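Side-chain contacts in Dye-decolorizing peroxidase Tfu_3078 (Thermobifida fusca, PDB 5FW4), which catalyses the hydrogen peroxide-dependent oxidation of anthraquinone and azo dyes and other compounds as a heme b peroxidase whose physiological substrate is unknown: residues 105-110 with 209-214; 142-147 with 421-426; 159-164 with 274-279; 220-225 with 232-237; 302-305 with 310-313. One frame throughout, in Å; residues are numbered along the deposited sequence.

Contact 1 of 5, residues 105-110 with 209-214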
# COMPACT_ATOMS: atom_id res chain seq x y z
N ALA A 105 4.87 -11.28 -28.57
CA ALA A 105 3.95 -10.59 -29.47
C ALA A 105 2.57 -10.50 -28.84
O ALA A 105 1.94 -9.45 -28.87
CB ALA A 105 3.89 -11.28 -30.83
N ALA A 106 2.12 -11.62 -28.29
CA ALA A 106 0.80 -11.69 -27.66
C ALA A 106 0.76 -10.74 -26.45
O ALA A 106 -0.12 -9.90 -26.35
CB ALA A 106 0.52 -13.12 -27.21
N ALA A 107 1.72 -10.90 -25.55
CA ALA A 107 1.79 -10.08 -24.33
C ALA A 107 1.72 -8.64 -24.72
O ALA A 107 0.87 -7.93 -24.23
CB ALA A 107 3.06 -10.36 -23.55
N LEU A 108 2.59 -8.22 -25.63
CA LEU A 108 2.75 -6.79 -25.93
C LEU A 108 1.51 -6.22 -26.64
O LEU A 108 1.08 -5.13 -26.36
CB LEU A 108 4.05 -6.53 -26.72
CG LEU A 108 5.36 -6.69 -25.96
CD1 LEU A 108 6.54 -6.82 -26.90
CD2 LEU A 108 5.61 -5.51 -25.03
N ARG A 109 0.93 -6.99 -27.56
CA ARG A 109 -0.32 -6.59 -28.16
C ARG A 109 -1.44 -6.45 -27.13
O ARG A 109 -2.17 -5.46 -27.13
CB ARG A 109 -0.75 -7.57 -29.27
CG ARG A 109 -1.87 -6.99 -30.12
CD ARG A 109 -2.30 -7.96 -31.21
NE ARG A 109 -1.38 -8.01 -32.34
CZ ARG A 109 -1.39 -7.17 -33.38
NH1 ARG A 109 -2.23 -6.14 -33.45
NH2 ARG A 109 -0.52 -7.35 -34.37
N SER A 110 -1.61 -7.43 -26.26
CA SER A 110 -2.74 -7.39 -25.32
C SER A 110 -2.59 -6.17 -24.42
O SER A 110 -3.54 -5.42 -24.13
CB SER A 110 -2.75 -8.63 -24.43
OG SER A 110 -2.75 -9.81 -25.17
N ASP A 209 -1.21 -16.17 -19.86
CA ASP A 209 -0.73 -17.41 -20.45
C ASP A 209 0.73 -17.24 -20.86
O ASP A 209 1.53 -18.19 -20.77
CB ASP A 209 -1.55 -17.82 -21.68
CG ASP A 209 -2.94 -18.32 -21.32
OD1 ASP A 209 -3.17 -18.70 -20.15
OD2 ASP A 209 -3.81 -18.36 -22.24
N ALA A 210 1.08 -16.02 -21.25
CA ALA A 210 2.34 -15.74 -21.91
C ALA A 210 3.46 -15.28 -20.96
O ALA A 210 4.64 -15.27 -21.35
CB ALA A 210 2.10 -14.67 -22.96
N THR A 211 3.09 -14.90 -19.74
CA THR A 211 4.05 -14.23 -18.83
C THR A 211 3.83 -14.67 -17.41
O THR A 211 2.76 -15.25 -17.09
CB THR A 211 3.88 -12.71 -18.90
OG1 THR A 211 2.58 -12.34 -18.44
CG2 THR A 211 4.14 -12.15 -20.31
N ALA A 212 4.80 -14.36 -16.54
CA ALA A 212 4.72 -14.67 -15.13
C ALA A 212 5.36 -13.52 -14.39
O ALA A 212 6.34 -13.00 -14.89
CB ALA A 212 5.51 -15.93 -14.81
N VAL A 213 4.82 -13.15 -13.23
CA VAL A 213 5.42 -12.05 -12.43
C VAL A 213 6.73 -12.49 -11.86
O VAL A 213 6.84 -13.58 -11.31
CB VAL A 213 4.47 -11.50 -11.35
CG1 VAL A 213 5.13 -10.42 -10.50
CG2 VAL A 213 3.28 -10.84 -11.99
N ARG A 214 7.74 -11.62 -11.98
CA ARG A 214 9.07 -11.91 -11.52
C ARG A 214 9.27 -11.19 -10.17
O ARG A 214 9.62 -11.82 -9.18
CB ARG A 214 10.10 -11.43 -12.51
CG ARG A 214 11.55 -11.63 -12.04
CD ARG A 214 12.48 -10.97 -13.04
NE ARG A 214 13.88 -11.18 -12.73
CZ ARG A 214 14.58 -12.27 -13.06
NH1 ARG A 214 14.03 -13.29 -13.73
NH2 ARG A 214 15.87 -12.35 -12.73
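Ala107 of the helix and Thr211 meet methyl to methyl where helix 97-120 lies against the start of strand 211-220 in the N-terminal half. That half has the ferredoxin-like plan of the DyP family: a four-stranded antiparallel sheet with helices laid on it. Thr211 can be followed outward atom by atom. Its CB stands back, 5.3 Å from Ala107 CB, and the chain forks there. The methyl CG2, anti to the carbonyl carbon and beside the backbone N, is the branch turned to the helix and comes to 3.9 Å from Ala107 CB. The hydroxyl OG1 takes the other direction: with chi1 at 63° it lies between the backbone N and the carbonyl carbon, where it reaches the carbonyl oxygen of Ala207, just before the strand. Threonine therefore suits the place twice over, giving the helix an apolar surface while its polar branch is satisfied within its own connection. Trp111, a turn further along the helix, and Leu87 of strand 81-89 also pack on this side chain.

The residue before it, Ala210, adds a second, looser methyl, its CB 4.5 Å from Ala107 CB. Small side chains on both sides let the two backbones come to 6.2 Å between Ala107 CA and Ala210 CA. No hydrogen bond joins the segments. On the helix, Ser110 turns its hydroxyl back on its own backbone, and OG donates to Ala106 O at 2.9 Å from above the carbonyl plane, sharing that oxygen with Ser110 N.

Contact 2 of 5, residues 142-147 with 421-426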
# COMPACT_ATOMS: atom_id res chain seq x y z
N VAL A 142 -0.87 3.79 -17.82
CA VAL A 142 -0.21 2.54 -18.03
C VAL A 142 0.99 2.75 -18.92
O VAL A 142 0.91 3.38 -19.98
CB VAL A 142 -1.18 1.51 -18.71
CG1 VAL A 142 -0.48 0.16 -18.84
CG2 VAL A 142 -2.47 1.41 -17.89
N THR A 143 2.10 2.16 -18.49
CA THR A 143 3.35 2.19 -19.22
C THR A 143 3.86 0.77 -19.39
O THR A 143 3.80 -0.03 -18.45
CB THR A 143 4.44 2.96 -18.38
OG1 THR A 143 3.84 4.08 -17.74
CG2 THR A 143 5.57 3.43 -19.28
N VAL A 144 4.37 0.47 -20.58
CA VAL A 144 4.88 -0.85 -20.89
C VAL A 144 6.33 -0.76 -21.30
O VAL A 144 6.67 0.04 -22.15
CB VAL A 144 4.12 -1.52 -22.04
CG1 VAL A 144 4.73 -2.89 -22.32
CG2 VAL A 144 2.63 -1.61 -21.72
N GLY A 145 7.16 -1.60 -20.69
CA GLY A 145 8.59 -1.61 -20.97
C GLY A 145 9.13 -2.99 -21.29
O GLY A 145 8.48 -4.03 -21.04
N ILE A 146 10.33 -2.99 -21.86
CA ILE A 146 10.94 -4.19 -22.35
C ILE A 146 12.35 -4.28 -21.77
O ILE A 146 13.13 -3.34 -21.92
CB ILE A 146 11.00 -4.12 -23.88
CG1 ILE A 146 9.57 -4.26 -24.45
CG2 ILE A 146 11.98 -5.16 -24.43
CD1 ILE A 146 9.38 -3.77 -25.86
N GLY A 147 12.68 -5.42 -21.17
CA GLY A 147 14.02 -5.65 -20.65
C GLY A 147 14.92 -6.25 -21.71
O GLY A 147 14.46 -6.95 -22.67
N ARG A 421 0.35 0.72 -34.54
CA ARG A 421 1.26 -0.37 -34.15
C ARG A 421 1.22 -0.57 -32.65
O ARG A 421 1.12 0.41 -31.88
CB ARG A 421 2.70 -0.07 -34.58
CG ARG A 421 2.89 0.06 -36.09
CD ARG A 421 3.11 -1.29 -36.78
NE ARG A 421 4.52 -1.69 -36.79
CZ ARG A 421 5.00 -2.82 -37.30
NH1 ARG A 421 4.19 -3.72 -37.85
NH2 ARG A 421 6.31 -3.07 -37.25
N TYR A 422 1.32 -1.83 -32.22
CA TYR A 422 1.47 -2.12 -30.82
C TYR A 422 2.92 -1.84 -30.34
O TYR A 422 3.86 -1.71 -31.13
CB TYR A 422 0.98 -3.54 -30.48
CG TYR A 422 1.89 -4.68 -30.86
CD1 TYR A 422 3.00 -4.99 -30.09
CD2 TYR A 422 1.62 -5.46 -31.98
CE1 TYR A 422 3.83 -6.03 -30.43
CE2 TYR A 422 2.43 -6.51 -32.31
CZ TYR A 422 3.54 -6.79 -31.54
OH TYR A 422 4.35 -7.83 -31.89
N LEU A 423 3.04 -1.71 -29.03
CA LEU A 423 4.28 -1.26 -28.39
C LEU A 423 5.35 -2.32 -28.55
O LEU A 423 5.15 -3.46 -28.15
CB LEU A 423 4.03 -0.98 -26.90
CG LEU A 423 3.13 0.23 -26.72
CD1 LEU A 423 2.53 0.31 -25.33
CD2 LEU A 423 3.90 1.50 -27.09
N GLY A 424 6.45 -1.93 -29.19
CA GLY A 424 7.55 -2.83 -29.50
C GLY A 424 7.28 -3.76 -30.70
O GLY A 424 8.01 -4.74 -30.90
N GLN A 425 6.25 -3.47 -31.49
CA GLN A 425 5.95 -4.31 -32.67
C GLN A 425 7.14 -4.31 -33.65
O GLN A 425 7.44 -5.34 -34.26
CB GLN A 425 4.65 -3.85 -33.37
CG GLN A 425 4.19 -4.77 -34.50
CD GLN A 425 2.75 -4.51 -34.97
OE1 GLN A 425 2.12 -3.52 -34.62
NE2 GLN A 425 2.25 -5.42 -35.80
N ASP A 426 7.81 -3.16 -33.77
CA ASP A 426 9.07 -3.00 -34.50
C ASP A 426 10.07 -4.05 -34.08
O ASP A 426 10.66 -4.70 -34.92
CB ASP A 426 9.74 -1.66 -34.16
CG ASP A 426 9.10 -0.48 -34.83
OD1 ASP A 426 8.21 -0.66 -35.70
OD2 ASP A 426 9.53 0.63 -34.49
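Leu423, Val144 and Ile146 supply most of the surface buried here, and the atoms in closest contact are all carbon. Leu423 leads with one branch: its CD1 lies 4.1 Å from Val144 CB and equally far from Val144 CG2, so a single methyl rests against the fork of the valine. The two side chains cross obliquely. In Val144, CG1 is anti to the backbone N (chi1 179°), which leaves CG2 beside that nitrogen and available to the leucine. A beta-branched residue suits this strand position, since its bulk sits close to the backbone and offers CB itself as a contact atom.

Two residues on, Ile146 projects from the same side of strand 141-146, and its longer branch carries CD1 to 4.2 Å from Gly424 CA. The strand lies at one side of the four-stranded sheet in the N-terminal ferredoxin-like half, with Ile146 backbone-bonded to Ala413 of strand 404-414; 421-426 belongs to the C-terminal tail, so the contact packs the end of the chain against that strand. The tail is shaped by a type II beta turn from Tyr422 to Gln425, closed by Gln425 N to Tyr422 O at 3.0 Å. Gly424 takes the third position of the turn with phi at 77°, and is also the N-cap of helix 425-428; a CB there would clash with Ile146 CD1.

Gln425 braces the turn from within the tail. Its OE1 accepts from Tyr422 N at 3.0 Å, its CB packs over one face of the Tyr422 ring, and its CG covers a face of the Arg421 guanidinium, whose NH2 makes a long, weak salt bridge to Asp426 OD1.

Contact 3 of 5, residues 159-164 with 274-279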
# COMPACT_ATOMS: atom_id res chain seq x y z
N ARG A 159 19.33 -6.53 -31.93
CA ARG A 159 18.40 -5.42 -31.78
C ARG A 159 18.65 -4.56 -30.52
O ARG A 159 17.97 -3.55 -30.34
CB ARG A 159 16.96 -5.94 -31.76
CG ARG A 159 16.61 -6.87 -32.92
CD ARG A 159 16.77 -6.21 -34.29
NE ARG A 159 15.88 -5.06 -34.40
CZ ARG A 159 14.58 -5.14 -34.63
NH1 ARG A 159 13.99 -6.33 -34.82
NH2 ARG A 159 13.85 -4.04 -34.69
N ARG A 160 19.62 -4.94 -29.70
CA ARG A 160 19.86 -4.31 -28.42
C ARG A 160 20.67 -3.03 -28.57
O ARG A 160 21.84 -3.09 -28.88
CB ARG A 160 20.61 -5.25 -27.47
CG ARG A 160 20.80 -4.64 -26.07
CD ARG A 160 21.83 -5.39 -25.23
NE ARG A 160 21.35 -6.71 -24.83
CZ ARG A 160 20.91 -7.05 -23.61
NH1 ARG A 160 20.88 -6.18 -22.60
NH2 ARG A 160 20.49 -8.31 -23.42
N PRO A 161 20.04 -1.87 -28.35
CA PRO A 161 20.85 -0.65 -28.43
C PRO A 161 21.86 -0.62 -27.30
O PRO A 161 21.64 -1.26 -26.28
CB PRO A 161 19.80 0.48 -28.28
CG PRO A 161 18.49 -0.18 -28.62
CD PRO A 161 18.64 -1.56 -28.05
N ASP A 162 22.93 0.13 -27.49
CA ASP A 162 23.96 0.31 -26.46
C ASP A 162 23.38 0.80 -25.14
O ASP A 162 23.79 0.34 -24.09
CB ASP A 162 24.99 1.34 -26.93
CG ASP A 162 25.78 0.88 -28.13
OD1 ASP A 162 25.68 -0.30 -28.52
OD2 ASP A 162 26.49 1.72 -28.69
N ALA A 163 22.42 1.72 -25.20
CA ALA A 163 21.71 2.23 -24.01
C ALA A 163 20.95 1.15 -23.23
O ALA A 163 20.60 1.38 -22.09
CB ALA A 163 20.75 3.35 -24.41
N LEU A 164 20.69 -0.01 -23.83
CA LEU A 164 20.02 -1.13 -23.14
C LEU A 164 21.00 -2.19 -22.60
O LEU A 164 20.61 -3.30 -22.24
CB LEU A 164 18.99 -1.79 -24.07
CG LEU A 164 17.97 -2.77 -23.46
CD1 LEU A 164 17.28 -2.19 -22.23
CD2 LEU A 164 16.93 -3.20 -24.50
N GLY A 274 11.98 6.87 -27.67
CA GLY A 274 11.58 6.20 -26.45
C GLY A 274 12.38 6.77 -25.28
O GLY A 274 13.06 7.79 -25.42
N SER A 275 12.24 6.13 -24.12
CA SER A 275 12.96 6.51 -22.91
C SER A 275 13.36 5.25 -22.16
O SER A 275 12.73 4.20 -22.31
CB SER A 275 12.11 7.43 -22.02
OG SER A 275 12.87 8.00 -20.92
N TYR A 276 14.42 5.37 -21.35
CA TYR A 276 14.91 4.27 -20.54
C TYR A 276 14.64 4.56 -19.06
O TYR A 276 14.95 5.66 -18.55
CB TYR A 276 16.38 4.04 -20.77
CG TYR A 276 16.70 3.51 -22.15
CD1 TYR A 276 16.67 2.14 -22.41
CD2 TYR A 276 17.00 4.37 -23.20
CE1 TYR A 276 16.93 1.65 -23.67
CE2 TYR A 276 17.28 3.88 -24.47
CZ TYR A 276 17.24 2.52 -24.70
OH TYR A 276 17.52 2.02 -25.96
N LEU A 277 14.06 3.55 -18.41
CA LEU A 277 13.72 3.56 -17.00
C LEU A 277 14.72 2.72 -16.21
O LEU A 277 14.88 1.52 -16.47
CB LEU A 277 12.31 2.97 -16.79
CG LEU A 277 11.89 2.74 -15.32
CD1 LEU A 277 11.74 4.03 -14.57
CD2 LEU A 277 10.58 1.95 -15.25
N VAL A 278 15.42 3.36 -15.27
CA VAL A 278 16.12 2.63 -14.26
C VAL A 278 15.26 2.64 -13.01
O VAL A 278 14.90 3.72 -12.49
CB VAL A 278 17.52 3.20 -13.93
CG1 VAL A 278 18.13 2.43 -12.79
CG2 VAL A 278 18.41 3.15 -15.16
N VAL A 279 14.93 1.44 -12.52
CA VAL A 279 14.22 1.32 -11.26
C VAL A 279 15.12 0.72 -10.22
O VAL A 279 15.83 -0.27 -10.46
CB VAL A 279 12.86 0.57 -11.38
CG1 VAL A 279 13.01 -0.73 -12.11
CG2 VAL A 279 12.25 0.32 -10.01
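The backbones of 159-164 and 274-279 keep well apart, their nearest CA atoms, those of Leu164 and Tyr276, being 7.9 Å from each other. One is a strand of the C-terminal sheet; the other is a loop of the N-terminal half, curled into a short 3-10 segment at Asp162 and Ala163 and held by Leu164 N to Pro161 O at 2.9 Å. Tyr276 alone spans the gap from the strand side. With CG anti to the carbonyl carbon (chi1 -68°), its ring is thrust into the bend of the loop.

Ala163 CB lies over a face of that ring, 3.9 Å from the centroid and 29° off the normal, a CH-pi contact in which CE2 and CZ are the nearest ring atoms. Leu164 crosses the tyrosine at about a right angle and brings CB to 4.0 Å from CE1. At the far end, the hydroxyl OH sits against the proline ring, 3.6 Å from Pro161 CG. Alanine is small enough to let the aromatic face settle on the turn, while the proline presents rigid carbon to the end of the tyrosine. Arg160 fastens the loop from its other flank, NH1 donating to Leu164 O at 2.9 Å, and Leu164 also packs on Leu411 and Ala413 of strand 404-414. Replacing Tyr276 by an alanine would probably leave a gap under Ala163 and Pro161 and cost the loop its main hold on this strand.

With no hydrogen bond between the segments, the two halves of the DyP fold are joined here by dispersion and close fit around one aromatic ring.

Contact 4 of 5, residues 220-225 with 232-237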
# COMPACT_ATOMS: atom_id res chain seq x y z
N PHE A 220 3.68 4.89 -3.13
CA PHE A 220 2.71 5.93 -2.91
C PHE A 220 3.41 7.22 -2.70
O PHE A 220 4.60 7.20 -2.35
CB PHE A 220 1.80 5.65 -1.69
CG PHE A 220 2.52 5.42 -0.39
CD1 PHE A 220 2.86 6.54 0.43
CD2 PHE A 220 2.95 4.16 -0.01
CE1 PHE A 220 3.51 6.31 1.64
CE2 PHE A 220 3.58 3.93 1.18
CZ PHE A 220 3.94 5.05 2.00
N ARG A 221 2.68 8.31 -2.94
CA ARG A 221 3.07 9.63 -2.46
C ARG A 221 1.86 10.17 -1.71
O ARG A 221 0.80 9.49 -1.64
CB ARG A 221 3.39 10.53 -3.62
CG ARG A 221 4.49 10.09 -4.55
CD ARG A 221 4.46 10.93 -5.83
NE ARG A 221 5.69 10.76 -6.63
CZ ARG A 221 6.16 11.59 -7.56
NH1 ARG A 221 5.50 12.67 -7.91
NH2 ARG A 221 7.28 11.28 -8.20
N ARG A 222 1.98 11.37 -1.10
CA ARG A 222 0.81 12.09 -0.57
C ARG A 222 -0.31 12.11 -1.63
O ARG A 222 -0.04 12.38 -2.79
CB ARG A 222 1.12 13.58 -0.23
CG ARG A 222 1.73 14.42 -1.38
CD ARG A 222 0.83 15.50 -1.96
NE ARG A 222 0.40 15.23 -3.36
CZ ARG A 222 0.63 16.01 -4.40
NH1 ARG A 222 1.29 17.18 -4.27
NH2 ARG A 222 0.16 15.64 -5.60
N THR A 223 -1.55 11.96 -1.19
CA THR A 223 -2.70 12.17 -2.08
C THR A 223 -2.91 13.65 -2.31
O THR A 223 -2.57 14.50 -1.45
CB THR A 223 -4.02 11.49 -1.59
OG1 THR A 223 -4.46 12.05 -0.34
CG2 THR A 223 -3.85 10.03 -1.44
N ALA A 224 -3.39 14.00 -3.50
CA ALA A 224 -3.71 15.40 -3.77
C ALA A 224 -4.81 15.84 -2.79
O ALA A 224 -4.77 16.95 -2.30
CB ALA A 224 -4.11 15.63 -5.23
N ALA A 225 -5.75 14.94 -2.48
CA ALA A 225 -6.84 15.26 -1.53
C ALA A 225 -6.37 15.76 -0.13
O ALA A 225 -7.07 16.55 0.51
CB ALA A 225 -7.76 14.06 -1.36
N ALA A 232 2.47 21.56 -4.47
CA ALA A 232 3.75 21.35 -3.79
C ALA A 232 4.41 20.00 -4.13
O ALA A 232 3.74 18.95 -4.35
CB ALA A 232 3.62 21.49 -2.28
N THR A 233 5.73 20.06 -4.18
CA THR A 233 6.58 18.93 -4.47
C THR A 233 6.35 17.87 -3.36
O THR A 233 6.33 18.19 -2.20
CB THR A 233 8.05 19.37 -4.51
OG1 THR A 233 8.21 20.55 -5.32
CG2 THR A 233 8.95 18.27 -5.04
N PRO A 234 6.17 16.61 -3.72
CA PRO A 234 5.96 15.62 -2.68
C PRO A 234 7.19 15.28 -1.90
O PRO A 234 8.30 15.38 -2.42
CB PRO A 234 5.55 14.37 -3.48
CG PRO A 234 4.94 14.97 -4.71
CD PRO A 234 5.86 16.06 -5.05
N ARG A 235 6.99 14.84 -0.67
CA ARG A 235 8.09 14.41 0.23
C ARG A 235 8.26 12.87 0.25
O ARG A 235 7.35 12.08 -0.16
CB ARG A 235 7.79 14.94 1.62
CG ARG A 235 7.79 16.47 1.74
CD ARG A 235 7.45 16.94 3.14
NE ARG A 235 7.46 18.40 3.25
CZ ARG A 235 8.53 19.16 3.53
NH1 ARG A 235 9.71 18.61 3.73
NH2 ARG A 235 8.41 20.48 3.57
N ASN A 236 9.42 12.43 0.73
CA ASN A 236 9.75 11.00 0.91
C ASN A 236 9.67 10.56 2.36
O ASN A 236 9.19 11.37 3.21
CB ASN A 236 11.04 10.63 0.23
CG ASN A 236 12.24 11.36 0.86
OD1 ASN A 236 12.14 11.69 2.01
ND2 ASN A 236 13.30 11.52 0.14
N LEU A 237 10.06 9.32 2.68
CA LEU A 237 9.81 8.79 4.02
C LEU A 237 10.90 9.39 4.94
O LEU A 237 10.78 9.33 6.13
CB LEU A 237 9.94 7.34 4.11
CG LEU A 237 8.77 6.67 3.26
CD1 LEU A 237 8.90 5.21 3.51
CD2 LEU A 237 7.45 7.21 3.75
O HOH W 1 4.51 12.67 -0.53
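Arg222 reaches Pro234 and Ala232 by folding its chain: chi1 of 54° sets CG between the backbone N and the carbonyl carbon, and further bends at chi2 and chi3 turn the guanidinium back over the proline. Pro234 CG then lies 4.3 Å above one guanidinium face, off toward the rim. Ala232 O comes to the edge, 3.0 Å from Arg222 NH1, but at an angle too poor for a hydrogen bond; the same NH1 has a weak one to Pro230 O. Arg221 behaves oppositely, running extended from CG to NE so that NH1 passes Pro234 CG at 4.0 Å. Its polar end is held by Gly356 O, through NH2, and by a cation-pi contact with Tyr357.

A proline suits the spot between two arginines, offering compact carbon to both. A water ties the two backbones, accepting from Arg222 N at 2.9 Å and donating to Arg235 O at 2.9 Å. Phe220 CZ and Leu237 CD2 touch lightly at 4.5 Å. Both segments lie in the loop between strand 211-220 and helix 252-258, and the second subunit also packs here, its Thr197 against Leu237.

Segment 232-237 includes Asn236, which touches the heme, and its Pro234 is backbone-bonded to Asp242, the probable proton acceptor. A proline carbon over the Arg222 guanidinium and beside that of Arg221, with one bridging water, thus joins the segments without a direct hydrogen bond between them.

Contact 5 of 5, residues 302-305 with 310-313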
# COMPACT_ATOMS: atom_id res chain seq x y z
N GLY A 302 21.94 18.36 1.62
CA GLY A 302 22.37 19.68 1.17
C GLY A 302 21.19 20.61 0.94
O GLY A 302 21.33 21.65 0.31
N ARG A 303 20.00 20.17 1.39
CA ARG A 303 18.84 21.02 1.38
C ARG A 303 18.11 20.89 2.71
O ARG A 303 18.30 19.91 3.43
CB ARG A 303 17.93 20.67 0.21
CG ARG A 303 18.50 21.02 -1.16
CD ARG A 303 17.57 20.49 -2.23
NE ARG A 303 17.86 20.93 -3.60
CZ ARG A 303 17.45 22.06 -4.17
NH1 ARG A 303 16.73 22.97 -3.51
NH2 ARG A 303 17.77 22.27 -5.43
N ARG A 304 17.31 21.89 3.03
CA ARG A 304 16.63 22.00 4.31
C ARG A 304 15.39 21.16 4.22
O ARG A 304 14.83 21.03 3.13
CB ARG A 304 16.24 23.45 4.59
CG ARG A 304 17.44 24.39 4.68
CD ARG A 304 17.05 25.84 4.92
NE ARG A 304 16.08 26.05 6.00
CZ ARG A 304 16.30 25.84 7.30
NH1 ARG A 304 17.46 25.37 7.73
NH2 ARG A 304 15.34 26.08 8.19
N LEU A 305 14.95 20.62 5.35
CA LEU A 305 13.70 19.81 5.37
C LEU A 305 12.42 20.65 5.30
O LEU A 305 11.44 20.24 4.66
CB LEU A 305 13.66 18.94 6.63
CG LEU A 305 14.67 17.79 6.70
CD1 LEU A 305 14.82 17.28 8.12
CD2 LEU A 305 14.27 16.64 5.77
N PRO A 310 18.27 25.08 -0.76
CA PRO A 310 19.65 24.69 -0.51
C PRO A 310 20.08 25.32 0.81
O PRO A 310 19.41 26.25 1.27
CB PRO A 310 20.42 25.28 -1.71
CG PRO A 310 19.35 25.74 -2.67
CD PRO A 310 18.16 26.05 -1.85
N LEU A 311 21.14 24.80 1.42
CA LEU A 311 21.52 25.20 2.77
C LEU A 311 22.02 26.64 2.82
O LEU A 311 22.90 27.03 2.06
CB LEU A 311 22.59 24.30 3.36
CG LEU A 311 22.25 22.85 3.65
CD1 LEU A 311 23.45 22.23 4.34
CD2 LEU A 311 20.99 22.69 4.50
N GLY A 312 21.44 27.38 3.76
CA GLY A 312 21.63 28.82 3.84
C GLY A 312 20.65 29.67 3.04
O GLY A 312 20.80 30.89 3.01
N SER A 313 19.64 29.07 2.41
CA SER A 313 18.65 29.85 1.63
C SER A 313 17.24 29.68 2.17
O SER A 313 17.00 28.87 3.06
CB SER A 313 18.69 29.49 0.16
OG SER A 313 20.00 29.52 -0.33
O HOH W 2 14.64 27.62 4.12
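Gly302 directly follows helix 294-301, leaving helical angles with phi at 102°, as suits glycine, and its O accepts from Leu311 N in a weak bond (3.3 Å, 134°). Pro310 CA adds a CH contact to the same oxygen at 3.6 Å. Arg303 follows in a single beta bridge with Pro310, and the two side chains lie alongside, pointing the same way. The extended arginine carries NH1 to 3.8 Å from Pro310 CD; this nitrogen also bonds Gly308 O and Glu316 O, while the residue touches the heme. A leucine in place of Arg303 would probably leave those two carbonyls without their donor and take a positive charge from beside the heme.

In Arg304, CG, anti to the carbonyl carbon, lies 3.9 Å from Leu311 CD2, and CD 3.6 Å from Ser313 O. The bend at chi3 (48°) then directs NE to water 2, which accepts weakly from it and donates to Ser313 O; NH2 has its salt bridge with Asp306. A type II turn, Pro310 to Ser313, shapes the partner segment.

This loop, between helix 294-301 and helix 338-342 with its probable iron ligand His338, leans on the former through Glu298, which meets Leu311 and bonds Leu305 N.

The five contacts fall into two groups. Contacts 1 and 2 touch, centres 11 Å apart, where Leu108 CB meets Leu423 O at 3.6 Å and the C-terminal tail packs on both helix 97-120 and strand 141-146. Contact 3, nested inside the chain loop closed by contact 2, adjoins it through a probable hydrogen bond from Arg159 NH2 to Asp426 O. On the heme side, contacts 4 and 5 meet through another, Arg235 NH1 to Leu305 O at 2.6 Å. Asn236 and Arg303 both line the heme pocket there, whereas the Tyr276 side chain is about 13 Å from the heme. Contacts 1 and 5 are farthest apart, their centres 46 Å from each other.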